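Local coordinates for type IV pilus assembly protein PilF (Thermus thermophilus HB8, PDB 5OIU) that probably hydrolyses ATP as a six-subunit AAA+ motor that powers the assembly of type IV pili, at residues Q14-A19 and A107-L112; K65-L70 and V83-G88; E122-A127 and E132-V137; A330-L335 and L371-Q376. One frame throughout, in Å; residues are numbered along the deposited sequence.

Interaction 1. Residues Q14-A19 and A107-L112; sequences QVIREA and AVMRLL
L111 meets A19 with both ends of its fork: CD1 lies 4.0 Å from A19 CB, and CD2 stands 4.1 Å from the same methyl and equally close to A19 C. The leucine thus straddles the short alanine side chain instead of touching it with a single methyl. Its CG sits beside the backbone N and anti to the carbonyl carbon (chi1 -79°), which carries the branch out from the strand toward the helix. The CA atoms of A19 and L111 are 8.1 Å apart, a separation that the small alanine lets one leucine span.

The second contact lies one helical turn back and two strand residues earlier, where I16 CD1 reaches M109 SD at 4.2 Å. M109 leaves the strand toward the helix, whereas I16 starts out obliquely and comes nearer at its end, the extended CD1 arm (chi2 -163°). Both contacts are apolar, and the two segments together bury 173 Å². Strand alternation explains the spacing: M109 and L111 face the helix, while R110, between them, turns to the other side and forms salt bridges with D26 and with D211 of a second subunit. The arrangement is that of helix 6-22 packed on one face of a six-stranded antiparallel sheet, consistent with the PAS-like N-terminal domain of type II/IV secretion ATPases.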
loop_
_atom_site.group_PDB
_atom_site.type_symbol
_atom_site.label_atom_id
_atom_site.label_comp_id
_atom_site.label_asym_id
_atom_site.label_seq_id
_atom_site.Cartn_x
_atom_site.Cartn_y
_atom_site.Cartn_z
ATOM N N GLN C 14 5.236 -4.371 -52.266
ATOM C CA GLN C 14 5.716 -5.430 -53.146
ATOM C C GLN C 14 6.185 -6.648 -52.361
ATOM O O GLN C 14 5.896 -7.785 -52.752
ATOM C CB GLN C 14 6.849 -4.911 -54.035
ATOM C CG GLN C 14 7.236 -5.833 -55.196
ATOM C CD GLN C 14 8.226 -5.180 -56.169
ATOM O OE1 GLN C 14 8.950 -4.246 -55.810
ATOM N NE2 GLN C 14 8.257 -5.674 -57.407
ATOM N N VAL C 15 6.916 -6.443 -51.266
ATOM C CA VAL C 15 7.415 -7.607 -50.546
ATOM C C VAL C 15 6.254 -8.315 -49.877
ATOM O O VAL C 15 6.223 -9.553 -49.814
ATOM C CB VAL C 15 8.549 -7.229 -49.550
ATOM C CG1 VAL C 15 8.053 -6.491 -48.349
ATOM C CG2 VAL C 15 9.301 -8.471 -49.091
ATOM N N ILE C 16 5.244 -7.563 -49.443
ATOM C CA ILE C 16 4.056 -8.198 -48.887
ATOM C C ILE C 16 3.293 -8.947 -49.980
ATOM O O ILE C 16 2.903 -10.107 -49.788
ATOM C CB ILE C 16 3.179 -7.166 -48.149
ATOM C CG1 ILE C 16 4.036 -6.373 -47.152
ATOM C CG2 ILE C 16 1.985 -7.864 -47.438
ATOM C CD1 ILE C 16 3.259 -5.609 -46.084
ATOM N N ARG C 17 3.123 -8.337 -51.124
ATOM C CA ARG C 17 2.508 -9.043 -52.212
ATOM C C ARG C 17 3.268 -10.312 -52.490
ATOM O O ARG C 17 2.687 -11.337 -52.586
ATOM C CB ARG C 17 2.385 -8.184 -53.457
ATOM C CG ARG C 17 1.640 -8.869 -54.580
ATOM C CD ARG C 17 1.360 -7.977 -55.757
ATOM N NE ARG C 17 2.594 -7.509 -56.375
ATOM C CZ ARG C 17 3.076 -6.265 -56.329
ATOM N NH1 ARG C 17 2.450 -5.297 -55.686
ATOM N NH2 ARG C 17 4.211 -6.000 -56.939
ATOM N N GLU C 18 4.576 -10.234 -52.597
ATOM C CA GLU C 18 5.374 -11.408 -52.935
ATOM C C GLU C 18 5.328 -12.472 -51.835
ATOM O O GLU C 18 5.146 -13.665 -52.125
ATOM C CB GLU C 18 6.821 -11.005 -53.223
ATOM C CG GLU C 18 7.101 -10.659 -54.678
ATOM C CD GLU C 18 6.851 -11.808 -55.629
ATOM O OE1 GLU C 18 6.734 -12.969 -55.155
ATOM O OE2 GLU C 18 6.789 -11.550 -56.861
ATOM N N ALA C 19 5.518 -12.070 -50.571
ATOM C CA ALA C 19 5.387 -13.013 -49.458
ATOM C C ALA C 19 4.048 -13.748 -49.504
ATOM O O ALA C 19 3.999 -14.982 -49.399
ATOM C CB ALA C 19 5.547 -12.289 -48.116
ATOM N N ALA C 107 12.838 -4.968 -38.880
ATOM C CA ALA C 107 11.407 -5.200 -38.825
ATOM C C ALA C 107 11.139 -6.638 -39.232
ATOM O O ALA C 107 11.689 -7.116 -40.229
ATOM C CB ALA C 107 10.666 -4.219 -39.726
ATOM N N VAL C 108 10.334 -7.345 -38.443
ATOM C CA VAL C 108 9.867 -8.674 -38.813
ATOM C C VAL C 108 8.356 -8.598 -38.956
ATOM O O VAL C 108 7.671 -8.023 -38.099
ATOM C CB VAL C 108 10.276 -9.757 -37.793
ATOM C CG1 VAL C 108 9.607 -11.085 -38.139
ATOM C CG2 VAL C 108 11.796 -9.954 -37.771
ATOM N N MET C 109 7.842 -9.143 -40.050
ATOM C CA MET C 109 6.406 -9.252 -40.246
ATOM C C MET C 109 6.055 -10.720 -40.444
ATOM O O MET C 109 6.411 -11.313 -41.469
ATOM C CB MET C 109 5.959 -8.395 -41.427
ATOM C CG MET C 109 5.816 -6.923 -41.081
ATOM S SD MET C 109 5.407 -5.862 -42.476
ATOM C CE MET C 109 6.717 -6.281 -43.632
ATOM N N ARG C 110 5.381 -11.318 -39.457
ATOM C CA ARG C 110 4.900 -12.679 -39.621
ATOM C C ARG C 110 3.547 -12.655 -40.308
ATOM O O ARG C 110 2.642 -11.923 -39.894
ATOM C CB ARG C 110 4.782 -13.427 -38.290
ATOM C CG ARG C 110 4.011 -14.765 -38.509
ATOM C CD ARG C 110 4.330 -15.906 -37.538
ATOM N NE ARG C 110 5.729 -16.307 -37.535
ATOM C CZ ARG C 110 6.374 -16.631 -36.419
ATOM N NH1 ARG C 110 5.715 -16.597 -35.270
ATOM N NH2 ARG C 110 7.656 -16.980 -36.434
ATOM N N LEU C 111 3.405 -13.458 -41.356
ATOM C CA LEU C 111 2.117 -13.593 -42.019
ATOM C C LEU C 111 1.249 -14.557 -41.223
ATOM O O LEU C 111 1.622 -15.718 -41.038
ATOM C CB LEU C 111 2.304 -14.075 -43.451
ATOM C CG LEU C 111 2.717 -12.959 -44.417
ATOM C CD1 LEU C 111 4.218 -12.716 -44.374
ATOM C CD2 LEU C 111 2.280 -13.284 -45.820
ATOM N N LEU C 112 0.110 -14.077 -40.729
ATOM C CA LEU C 112 -0.802 -14.931 -39.979
ATOM C C LEU C 112 -1.630 -15.784 -40.932
ATOM O O LEU C 112 -1.896 -15.390 -42.068
ATOM C CB LEU C 112 -1.737 -14.097 -39.091
ATOM C CG LEU C 112 -1.163 -13.097 -38.069
ATOM C CD1 LEU C 112 -2.287 -12.333 -37.375
ATOM C CD2 LEU C 112 -0.229 -13.749 -37.030
#

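Interaction 2. Residues K65-L70 and V83-G88; sequences KIMGGL and VRYREG
M67 runs nearly straight through chi2 and then bends at chi3 (76°), which swings CE between V83 and Y85. On the strand, V83 holds CG1 anti to its own backbone N (chi1 176°), pointing this branch at the methionine while CG2 turns to the end of the helix. M67 CE lies 3.4 Å from V83 CG1, a tight approach, and 3.5 Å from Y85 CD1. Against the tyrosine the methyl arrives at the ring edge, near the ring plane, not over a face. V83 CG2 packs 3.7 Å from G68 CA, and the CA atoms of G68 and V83 are 4.8 Å apart, a closeness consistent with glycine at this position. G69, with positive phi, ends the helix in a Schellman motif. The contact thus joins the C-terminal end of helix 57-67 to strand 79-87, an outermost strand of its sheet within the chain; V12 and I16 of helix 6-22 cover M67, and L94 of strand 90-101 touches V83 and Y85.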
loop_
_atom_site.group_PDB
_atom_site.type_symbol
_atom_site.label_atom_id
_atom_site.label_comp_id
_atom_site.label_asym_id
_atom_site.label_seq_id
_atom_site.Cartn_x
_atom_site.Cartn_y
_atom_site.Cartn_z
ATOM N N LYS C 65 6.008 1.060 -39.929
ATOM C CA LYS C 65 5.555 1.501 -38.612
ATOM C C LYS C 65 4.169 2.113 -38.690
ATOM O O LYS C 65 3.301 1.804 -37.864
ATOM C CB LYS C 65 6.536 2.503 -38.003
ATOM C CG LYS C 65 7.543 1.889 -37.073
ATOM C CD LYS C 65 8.357 2.949 -36.396
ATOM C CE LYS C 65 9.602 2.365 -35.776
ATOM N NZ LYS C 65 10.197 3.342 -34.826
ATOM N N ILE C 66 3.941 2.994 -39.673
ATOM C CA ILE C 66 2.626 3.611 -39.809
ATOM C C ILE C 66 1.572 2.551 -40.089
ATOM O O ILE C 66 0.451 2.625 -39.576
ATOM C CB ILE C 66 2.641 4.693 -40.903
ATOM C CG1 ILE C 66 3.258 5.971 -40.363
ATOM C CG2 ILE C 66 1.229 5.010 -41.356
ATOM C CD1 ILE C 66 3.803 6.838 -41.445
ATOM N N MET C 67 1.921 1.544 -40.897
ATOM C CA MET C 67 0.988 0.455 -41.176
ATOM C C MET C 67 0.575 -0.273 -39.906
ATOM O O MET C 67 -0.563 -0.745 -39.800
ATOM C CB MET C 67 1.608 -0.539 -42.156
ATOM C CG MET C 67 1.413 -0.195 -43.625
ATOM S SD MET C 67 2.481 -1.170 -44.705
ATOM C CE MET C 67 1.617 -2.721 -44.671
ATOM N N GLY C 68 1.479 -0.384 -38.938
ATOM C CA GLY C 68 1.149 -1.073 -37.715
ATOM C C GLY C 68 0.748 -0.172 -36.579
ATOM O O GLY C 68 0.553 -0.667 -35.462
ATOM N N GLY C 69 0.628 1.134 -36.823
ATOM C CA GLY C 69 0.334 2.093 -35.762
ATOM C C GLY C 69 1.402 2.190 -34.692
ATOM O O GLY C 69 1.084 2.252 -33.498
ATOM N N LEU C 70 2.665 2.170 -35.089
ATOM C CA LEU C 70 3.771 2.319 -34.161
ATOM C C LEU C 70 4.268 3.760 -34.190
ATOM O O LEU C 70 3.944 4.533 -35.094
ATOM C CB LEU C 70 4.898 1.353 -34.521
ATOM C CG LEU C 70 4.426 -0.083 -34.734
ATOM C CD1 LEU C 70 5.585 -1.006 -35.035
ATOM C CD2 LEU C 70 3.686 -0.545 -33.499
ATOM N N VAL C 83 -0.843 -5.522 -38.547
ATOM C CA VAL C 83 -1.027 -4.837 -39.818
ATOM C C VAL C 83 -2.109 -5.584 -40.579
ATOM O O VAL C 83 -1.921 -6.751 -40.944
ATOM C CB VAL C 83 0.275 -4.798 -40.637
ATOM C CG1 VAL C 83 0.020 -4.172 -41.983
ATOM C CG2 VAL C 83 1.386 -4.050 -39.888
ATOM N N ARG C 84 -3.232 -4.925 -40.826
ATOM C CA ARG C 84 -4.306 -5.547 -41.601
ATOM C C ARG C 84 -4.182 -5.066 -43.042
ATOM O O ARG C 84 -4.747 -4.044 -43.435
ATOM C CB ARG C 84 -5.653 -5.239 -40.981
ATOM C CG ARG C 84 -5.568 -5.369 -39.488
ATOM C CD ARG C 84 -6.890 -5.190 -38.796
ATOM N NE ARG C 84 -6.945 -5.976 -37.562
ATOM C CZ ARG C 84 -6.341 -5.623 -36.430
ATOM N NH1 ARG C 84 -5.627 -4.504 -36.393
ATOM N NH2 ARG C 84 -6.449 -6.385 -35.346
ATOM N N TYR C 85 -3.423 -5.831 -43.829
ATOM C CA TYR C 85 -3.074 -5.495 -45.205
ATOM C C TYR C 85 -4.189 -5.909 -46.162
ATOM O O TYR C 85 -4.509 -7.099 -46.292
ATOM C CB TYR C 85 -1.767 -6.191 -45.571
ATOM C CG TYR C 85 -1.132 -5.726 -46.848
ATOM C CD1 TYR C 85 -0.337 -4.597 -46.870
ATOM C CD2 TYR C 85 -1.316 -6.425 -48.029
ATOM C CE1 TYR C 85 0.254 -4.176 -48.029
ATOM C CE2 TYR C 85 -0.734 -6.010 -49.188
ATOM C CZ TYR C 85 0.051 -4.879 -49.184
ATOM O OH TYR C 85 0.646 -4.459 -50.350
ATOM N N ARG C 86 -4.769 -4.929 -46.845
ATOM C CA ARG C 86 -5.855 -5.157 -47.792
ATOM C C ARG C 86 -5.534 -4.362 -49.055
ATOM O O ARG C 86 -5.697 -3.135 -49.073
ATOM C CB ARG C 86 -7.196 -4.754 -47.180
ATOM C CG ARG C 86 -7.811 -5.816 -46.249
ATOM C CD ARG C 86 -7.560 -5.510 -44.784
ATOM N NE ARG C 86 -7.811 -6.646 -43.886
ATOM C CZ ARG C 86 -6.897 -7.551 -43.537
ATOM N NH1 ARG C 86 -5.669 -7.485 -44.019
ATOM N NH2 ARG C 86 -7.205 -8.535 -42.706
ATOM N N GLU C 87 -5.027 -5.064 -50.081
ATOM C CA GLU C 87 -4.794 -4.501 -51.417
ATOM C C GLU C 87 -5.326 -5.506 -52.434
ATOM O O GLU C 87 -4.685 -6.529 -52.685
ATOM C CB GLU C 87 -3.317 -4.207 -51.678
ATOM C CG GLU C 87 -2.646 -3.267 -50.687
ATOM C CD GLU C 87 -3.093 -1.815 -50.832
ATOM O OE1 GLU C 87 -2.733 -1.162 -51.838
ATOM O OE2 GLU C 87 -3.798 -1.322 -49.925
ATOM N N GLY C 88 -6.491 -5.211 -53.012
ATOM C CA GLY C 88 -7.057 -6.045 -54.063
ATOM C C GLY C 88 -7.324 -7.457 -53.568
ATOM O O GLY C 88 -8.089 -7.672 -52.617
#

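Interaction 3. Residues E122-A127 and E132-V137; sequences EDLGFA and ERFKEV
The aromatic pair F126 and F134 dominates this contact. Their rings form a face-to-face stack with centroids 4.2 Å apart and planes inclined by only 23°. The overlap is uneven: F126 CZ lies over the middle of the F134 ring, whereas F134 CD2 sits above F126 nearer its rim. The closest atoms are F126 CE2 and F134 CE2, 3.6 Å apart. Although the rings are nearly parallel, the side chains arrive at about a right angle. F134 places CG anti to its backbone N (chi1 171°) and F126 places CG beside its own (chi1 -83°), which lets the faces meet.

The aliphatic part is smaller. L124 CD1 approaches F134 CE2 at 4.3 Å, and the same methyl lies in the plane of the F126 ring, at its edge, so the leucine flanks the stack.

E122 OE1 and K135 NZ carry opposite charges but stay 5.9 Å apart, so any attraction is probably weak; E122 is salt-bridged to R165.

The loop and helix 128-138 pack against the P-loop NTPase core, and the nearest atoms of the L124 side chain and the bound ATP are about 5 Å apart. The H332 ring of strand 328-336 stacks on the other face of F126. F134 also touches L334 of that strand and I162 of helix 155-166, which follows the Walker A loop, while L124 rests on T158 and S161 of the same helix.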
loop_
_atom_site.group_PDB
_atom_site.type_symbol
_atom_site.label_atom_id
_atom_site.label_comp_id
_atom_site.label_asym_id
_atom_site.label_seq_id
_atom_site.Cartn_x
_atom_site.Cartn_y
_atom_site.Cartn_z
ATOM N N GLU C 122 -18.734 -24.608 -28.958
ATOM C CA GLU C 122 -18.422 -26.003 -28.672
ATOM C C GLU C 122 -17.175 -26.488 -29.398
ATOM O O GLU C 122 -16.654 -27.554 -29.049
ATOM C CB GLU C 122 -19.618 -26.895 -29.026
ATOM C CG GLU C 122 -20.795 -26.760 -28.052
ATOM C CD GLU C 122 -21.763 -25.627 -28.419
ATOM O OE1 GLU C 122 -22.633 -25.298 -27.572
ATOM O OE2 GLU C 122 -21.649 -25.072 -29.545
ATOM N N ASP C 123 -16.690 -25.737 -30.389
ATOM C CA ASP C 123 -15.428 -26.022 -31.060
ATOM C C ASP C 123 -14.332 -25.039 -30.650
ATOM O O ASP C 123 -13.419 -24.765 -31.432
ATOM C CB ASP C 123 -15.595 -25.991 -32.581
ATOM C CG ASP C 123 -16.804 -26.777 -33.057
ATOM O OD1 ASP C 123 -16.869 -27.973 -32.713
ATOM O OD2 ASP C 123 -17.676 -26.203 -33.773
ATOM N N LEU C 124 -14.416 -24.475 -29.450
ATOM C CA LEU C 124 -13.384 -23.558 -28.988
ATOM C C LEU C 124 -12.247 -24.263 -28.281
ATOM O O LEU C 124 -11.318 -23.585 -27.838
ATOM C CB LEU C 124 -13.967 -22.512 -28.040
ATOM C CG LEU C 124 -14.616 -21.304 -28.690
ATOM C CD1 LEU C 124 -15.268 -20.454 -27.604
ATOM C CD2 LEU C 124 -13.586 -20.531 -29.446
ATOM N N GLY C 125 -12.325 -25.584 -28.121
ATOM C CA GLY C 125 -11.281 -26.363 -27.490
ATOM C C GLY C 125 -11.374 -26.537 -25.984
ATOM O O GLY C 125 -10.384 -26.953 -25.375
ATOM N N PHE C 126 -12.522 -26.249 -25.360
ATOM C CA PHE C 126 -12.620 -26.291 -23.904
ATOM C C PHE C 126 -12.591 -27.719 -23.388
ATOM O O PHE C 126 -13.166 -28.625 -23.998
ATOM C CB PHE C 126 -13.905 -25.616 -23.431
ATOM C CG PHE C 126 -13.792 -24.145 -23.318
ATOM C CD1 PHE C 126 -13.229 -23.567 -22.199
ATOM C CD2 PHE C 126 -14.224 -23.333 -24.339
ATOM C CE1 PHE C 126 -13.109 -22.199 -22.096
ATOM C CE2 PHE C 126 -14.114 -21.960 -24.246
ATOM C CZ PHE C 126 -13.561 -21.389 -23.126
ATOM N N ALA C 127 -11.931 -27.921 -22.246
ATOM C CA ALA C 127 -11.998 -29.217 -21.591
ATOM C C ALA C 127 -13.435 -29.471 -21.152
ATOM O O ALA C 127 -14.167 -28.521 -20.865
ATOM C CB ALA C 127 -11.063 -29.272 -20.393
ATOM N N GLU C 132 -18.626 -26.503 -19.206
ATOM C CA GLU C 132 -19.948 -26.348 -18.609
ATOM C C GLU C 132 -20.003 -25.137 -17.690
ATOM O O GLU C 132 -21.023 -24.445 -17.625
ATOM C CB GLU C 132 -20.337 -27.616 -17.848
ATOM C CG GLU C 132 -20.344 -28.871 -18.703
ATOM C CD GLU C 132 -21.326 -28.799 -19.872
ATOM O OE1 GLU C 132 -22.295 -28.008 -19.805
ATOM O OE2 GLU C 132 -21.130 -29.548 -20.861
ATOM N N ARG C 133 -18.924 -24.862 -16.965
ATOM C CA ARG C 133 -18.911 -23.643 -16.176
ATOM C C ARG C 133 -18.781 -22.422 -17.081
ATOM O O ARG C 133 -19.299 -21.349 -16.752
ATOM C CB ARG C 133 -17.807 -23.734 -15.113
ATOM C CG ARG C 133 -17.828 -25.078 -14.361
ATOM C CD ARG C 133 -17.448 -24.982 -12.873
ATOM N NE ARG C 133 -16.497 -23.903 -12.589
ATOM C CZ ARG C 133 -15.570 -23.933 -11.624
ATOM N NH1 ARG C 133 -15.463 -25.001 -10.834
ATOM N NH2 ARG C 133 -14.736 -22.898 -11.460
ATOM N N PHE C 134 -18.187 -22.595 -18.263
ATOM C CA PHE C 134 -18.038 -21.496 -19.216
ATOM C C PHE C 134 -19.381 -21.082 -19.802
ATOM O O PHE C 134 -19.703 -19.885 -19.856
ATOM C CB PHE C 134 -17.073 -21.917 -20.323
ATOM C CG PHE C 134 -16.990 -20.950 -21.475
ATOM C CD1 PHE C 134 -16.395 -19.711 -21.315
ATOM C CD2 PHE C 134 -17.472 -21.296 -22.730
ATOM C CE1 PHE C 134 -16.304 -18.831 -22.380
ATOM C CE2 PHE C 134 -17.377 -20.416 -23.803
ATOM C CZ PHE C 134 -16.795 -19.186 -23.628
ATOM N N LYS C 135 -20.155 -22.063 -20.289
ATOM C CA LYS C 135 -21.530 -21.828 -20.735
ATOM C C LYS C 135 -22.338 -21.130 -19.650
ATOM O O LYS C 135 -23.137 -20.224 -19.920
ATOM C CB LYS C 135 -22.204 -23.160 -21.085
ATOM C CG LYS C 135 -22.143 -23.590 -22.533
ATOM C CD LYS C 135 -22.844 -24.950 -22.717
ATOM C CE LYS C 135 -24.299 -24.920 -22.247
ATOM N NZ LYS C 135 -24.932 -26.271 -22.276
ATOM N N GLU C 136 -22.149 -21.557 -18.412
ATOM C CA GLU C 136 -22.902 -20.981 -17.320
ATOM C C GLU C 136 -22.500 -19.530 -17.070
ATOM O O GLU C 136 -23.356 -18.705 -16.743
ATOM C CB GLU C 136 -22.715 -21.866 -16.094
ATOM C CG GLU C 136 -23.221 -21.303 -14.807
ATOM C CD GLU C 136 -23.021 -22.292 -13.685
ATOM O OE1 GLU C 136 -22.628 -23.448 -14.002
ATOM O OE2 GLU C 136 -23.267 -21.919 -12.507
ATOM N N VAL C 137 -21.228 -19.176 -17.259
ATOM C CA VAL C 137 -20.833 -17.778 -17.078
ATOM C C VAL C 137 -21.487 -16.892 -18.133
ATOM O O VAL C 137 -22.089 -15.860 -17.808
ATOM C CB VAL C 137 -19.303 -17.634 -17.100
ATOM C CG1 VAL C 137 -18.913 -16.159 -17.006
ATOM C CG2 VAL C 137 -18.697 -18.404 -15.959
#

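Interaction 4. Residues A330-L335 and L371-Q376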
loop_
_atom_site.group_PDB
_atom_site.type_symbol
_atom_site.label_atom_id
_atom_site.label_comp_id
_atom_site.label_asym_id
_atom_site.label_seq_id
_atom_site.Cartn_x
_atom_site.Cartn_y
_atom_site.Cartn_z
ATOM N N ALA C 330 -6.376 -23.963 -28.342
ATOM C CA ALA C 330 -6.396 -23.065 -27.203
ATOM C C ALA C 330 -6.349 -23.859 -25.910
ATOM O O ALA C 330 -6.829 -24.995 -25.843
ATOM C CB ALA C 330 -7.642 -22.181 -27.222
ATOM N N ILE C 331 -5.749 -23.244 -24.881
ATOM C CA ILE C 331 -5.760 -23.750 -23.514
ATOM C C ILE C 331 -6.302 -22.650 -22.602
ATOM O O ILE C 331 -6.106 -21.453 -22.844
ATOM C CB ILE C 331 -4.352 -24.220 -23.073
ATOM C CG1 ILE C 331 -3.411 -23.041 -22.817
ATOM C CG2 ILE C 331 -3.718 -25.109 -24.135
ATOM C CD1 ILE C 331 -1.985 -23.493 -22.604
ATOM N N HIS C 332 -6.992 -23.058 -21.539
ATOM C CA HIS C 332 -7.863 -22.132 -20.836
ATOM C C HIS C 332 -7.654 -22.143 -19.330
ATOM O O HIS C 332 -7.321 -23.163 -18.722
ATOM C CB HIS C 332 -9.306 -22.450 -21.122
ATOM C CG HIS C 332 -9.655 -22.416 -22.577
ATOM N ND1 HIS C 332 -9.914 -23.558 -23.309
ATOM C CD2 HIS C 332 -9.811 -21.376 -23.431
ATOM C CE1 HIS C 332 -10.200 -23.223 -24.554
ATOM N NE2 HIS C 332 -10.151 -21.904 -24.653
ATOM N N GLU C 333 -7.890 -20.978 -18.741
ATOM C CA GLU C 333 -7.993 -20.809 -17.301
ATOM C C GLU C 333 -9.244 -19.981 -17.027
ATOM O O GLU C 333 -9.318 -18.822 -17.458
ATOM C CB GLU C 333 -6.750 -20.110 -16.770
ATOM C CG GLU C 333 -6.558 -20.217 -15.300
ATOM C CD GLU C 333 -5.227 -19.665 -14.896
ATOM O OE1 GLU C 333 -5.113 -18.418 -14.823
ATOM O OE2 GLU C 333 -4.292 -20.479 -14.695
ATOM N N LEU C 334 -10.230 -20.573 -16.332
ATOM C CA LEU C 334 -11.554 -19.951 -16.157
ATOM C C LEU C 334 -11.833 -19.718 -14.676
ATOM O O LEU C 334 -12.192 -20.647 -13.942
ATOM C CB LEU C 334 -12.673 -20.782 -16.787
ATOM C CG LEU C 334 -14.104 -20.252 -16.543
ATOM C CD1 LEU C 334 -14.305 -18.817 -16.997
ATOM C CD2 LEU C 334 -15.171 -21.155 -17.191
ATOM N N LEU C 335 -11.693 -18.463 -14.263
ATOM C CA LEU C 335 -11.972 -18.028 -12.905
ATOM C C LEU C 335 -13.432 -17.599 -12.841
ATOM O O LEU C 335 -13.791 -16.530 -13.354
ATOM C CB LEU C 335 -11.041 -16.885 -12.511
ATOM C CG LEU C 335 -10.965 -16.476 -11.039
ATOM C CD1 LEU C 335 -9.707 -15.681 -10.789
ATOM C CD2 LEU C 335 -12.168 -15.658 -10.618
ATOM N N LEU C 371 -1.687 -29.511 -19.895
ATOM C CA LEU C 371 -1.186 -30.869 -19.710
ATOM C C LEU C 371 -2.240 -31.886 -20.118
ATOM O O LEU C 371 -1.962 -32.829 -20.869
ATOM C CB LEU C 371 -0.755 -31.090 -18.259
ATOM C CG LEU C 371 -0.352 -32.541 -17.991
ATOM C CD1 LEU C 371 0.850 -32.898 -18.831
ATOM C CD2 LEU C 371 -0.081 -32.827 -16.526
ATOM N N TYR C 372 -3.469 -31.681 -19.643
ATOM C CA TYR C 372 -4.593 -32.541 -19.993
ATOM C C TYR C 372 -4.691 -32.744 -21.505
ATOM O O TYR C 372 -4.728 -33.881 -21.986
ATOM C CB TYR C 372 -5.878 -31.933 -19.409
ATOM C CG TYR C 372 -7.161 -32.482 -19.998
ATOM C CD1 TYR C 372 -7.677 -33.716 -19.584
ATOM C CD2 TYR C 372 -7.866 -31.774 -20.972
ATOM C CE1 TYR C 372 -8.860 -34.230 -20.132
ATOM C CE2 TYR C 372 -9.050 -32.279 -21.524
ATOM C CZ TYR C 372 -9.538 -33.506 -21.099
ATOM O OH TYR C 372 -10.700 -34.014 -21.635
ATOM N N LYS C 373 -4.677 -31.650 -22.274
ATOM C CA LYS C 373 -4.780 -31.775 -23.726
ATOM C C LYS C 373 -3.510 -32.362 -24.337
ATOM O O LYS C 373 -3.571 -33.047 -25.371
ATOM C CB LYS C 373 -5.098 -30.418 -24.351
ATOM C CG LYS C 373 -6.477 -29.883 -23.980
ATOM C CD LYS C 373 -6.588 -28.399 -24.288
ATOM C CE LYS C 373 -7.958 -27.872 -23.967
ATOM N NZ LYS C 373 -7.982 -26.379 -23.931
ATOM N N ALA C 374 -2.356 -32.109 -23.717
ATOM C CA ALA C 374 -1.140 -32.800 -24.129
ATOM C C ALA C 374 -1.246 -34.298 -23.879
ATOM O O ALA C 374 -0.745 -35.095 -24.682
ATOM C CB ALA C 374 0.062 -32.216 -23.393
ATOM N N LEU C 375 -1.907 -34.698 -22.786
ATOM C CA LEU C 375 -2.096 -36.115 -22.503
ATOM C C LEU C 375 -3.045 -36.790 -23.489
ATOM O O LEU C 375 -3.183 -38.015 -23.448
ATOM C CB LEU C 375 -2.601 -36.300 -21.071
ATOM C CG LEU C 375 -1.559 -36.087 -19.963
ATOM C CD1 LEU C 375 -2.186 -36.136 -18.562
ATOM C CD2 LEU C 375 -0.404 -37.085 -20.102
ATOM N N GLN C 376 -3.692 -36.032 -24.372
ATOM C CA GLN C 376 -4.515 -36.600 -25.427
ATOM C C GLN C 376 -3.893 -36.462 -26.810
ATOM O O GLN C 376 -4.514 -36.861 -27.796
ATOM C CB GLN C 376 -5.900 -35.956 -25.412
ATOM C CG GLN C 376 -6.629 -36.211 -24.114
ATOM C CD GLN C 376 -7.961 -35.492 -24.039
ATOM O OE1 GLN C 376 -8.032 -34.337 -23.614
ATOM N NE2 GLN C 376 -9.030 -36.166 -24.466
#
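K373 reaches from helix 366-374 to strand 328-336, an outermost strand, within this chain, of the mixed sheet of the P-loop NTPase core, antiparallel to its neighbour 269-281, and touches it through the far half of its side chain. CB already points at the strand, and CG sits beside the backbone N (chi1 -66°). Beyond CG the chain is fully extended, spanning the gap between segments whose CA atoms, I331 and K373, are 8.1 Å apart at the nearest. CD is the first atom to come close, 3.8 Å from A330 O, and CE follows at 3.6 Å from that same A330 O. NZ then donates a hydrogen bond of 2.6 Å to A330 O. It comes in at a C=O...N angle of 134°, tilted from the carbonyl plane. This buried ammonium also has a salt bridge to D369 and a weak bond to G125 O; the carboxylate probably offsets its charge. D369 OD2 in turn accepts the backbone N-H of H332, tying lysine and strand together. A330 lines the ATP pocket, so the lysine bond probably helps to fix the backbone there. At the tip, K373 NZ packs 3.5 Å from I331 CA. Obliquely to the imidazole, K373 NZ also lies 3.5 Å from H332 ND1.

Interactions 1 and 2 belong to the six-stranded sheet and interactions 3 and 4 to the ATP-binding core, the two pairs lying more than 30 Å apart between centres. Within each pair the contacts touch. I16 of interaction 1 packs on both M67 and Y85 of interaction 2, which is nested inside the chain loop that interaction 1 closes; in the other pair, F126 and G125 of interaction 3 meet H332 and K373 of interaction 4. Interactions 1, 3 and 4 are buried, and interaction 2 is only partly so. Chemistry follows place: aliphatic and methionine contacts between helices and sheet, an aromatic stack between loop and helix beside the nucleotide-binding core, and a lysine-to-carbonyl bond at the pocket strand.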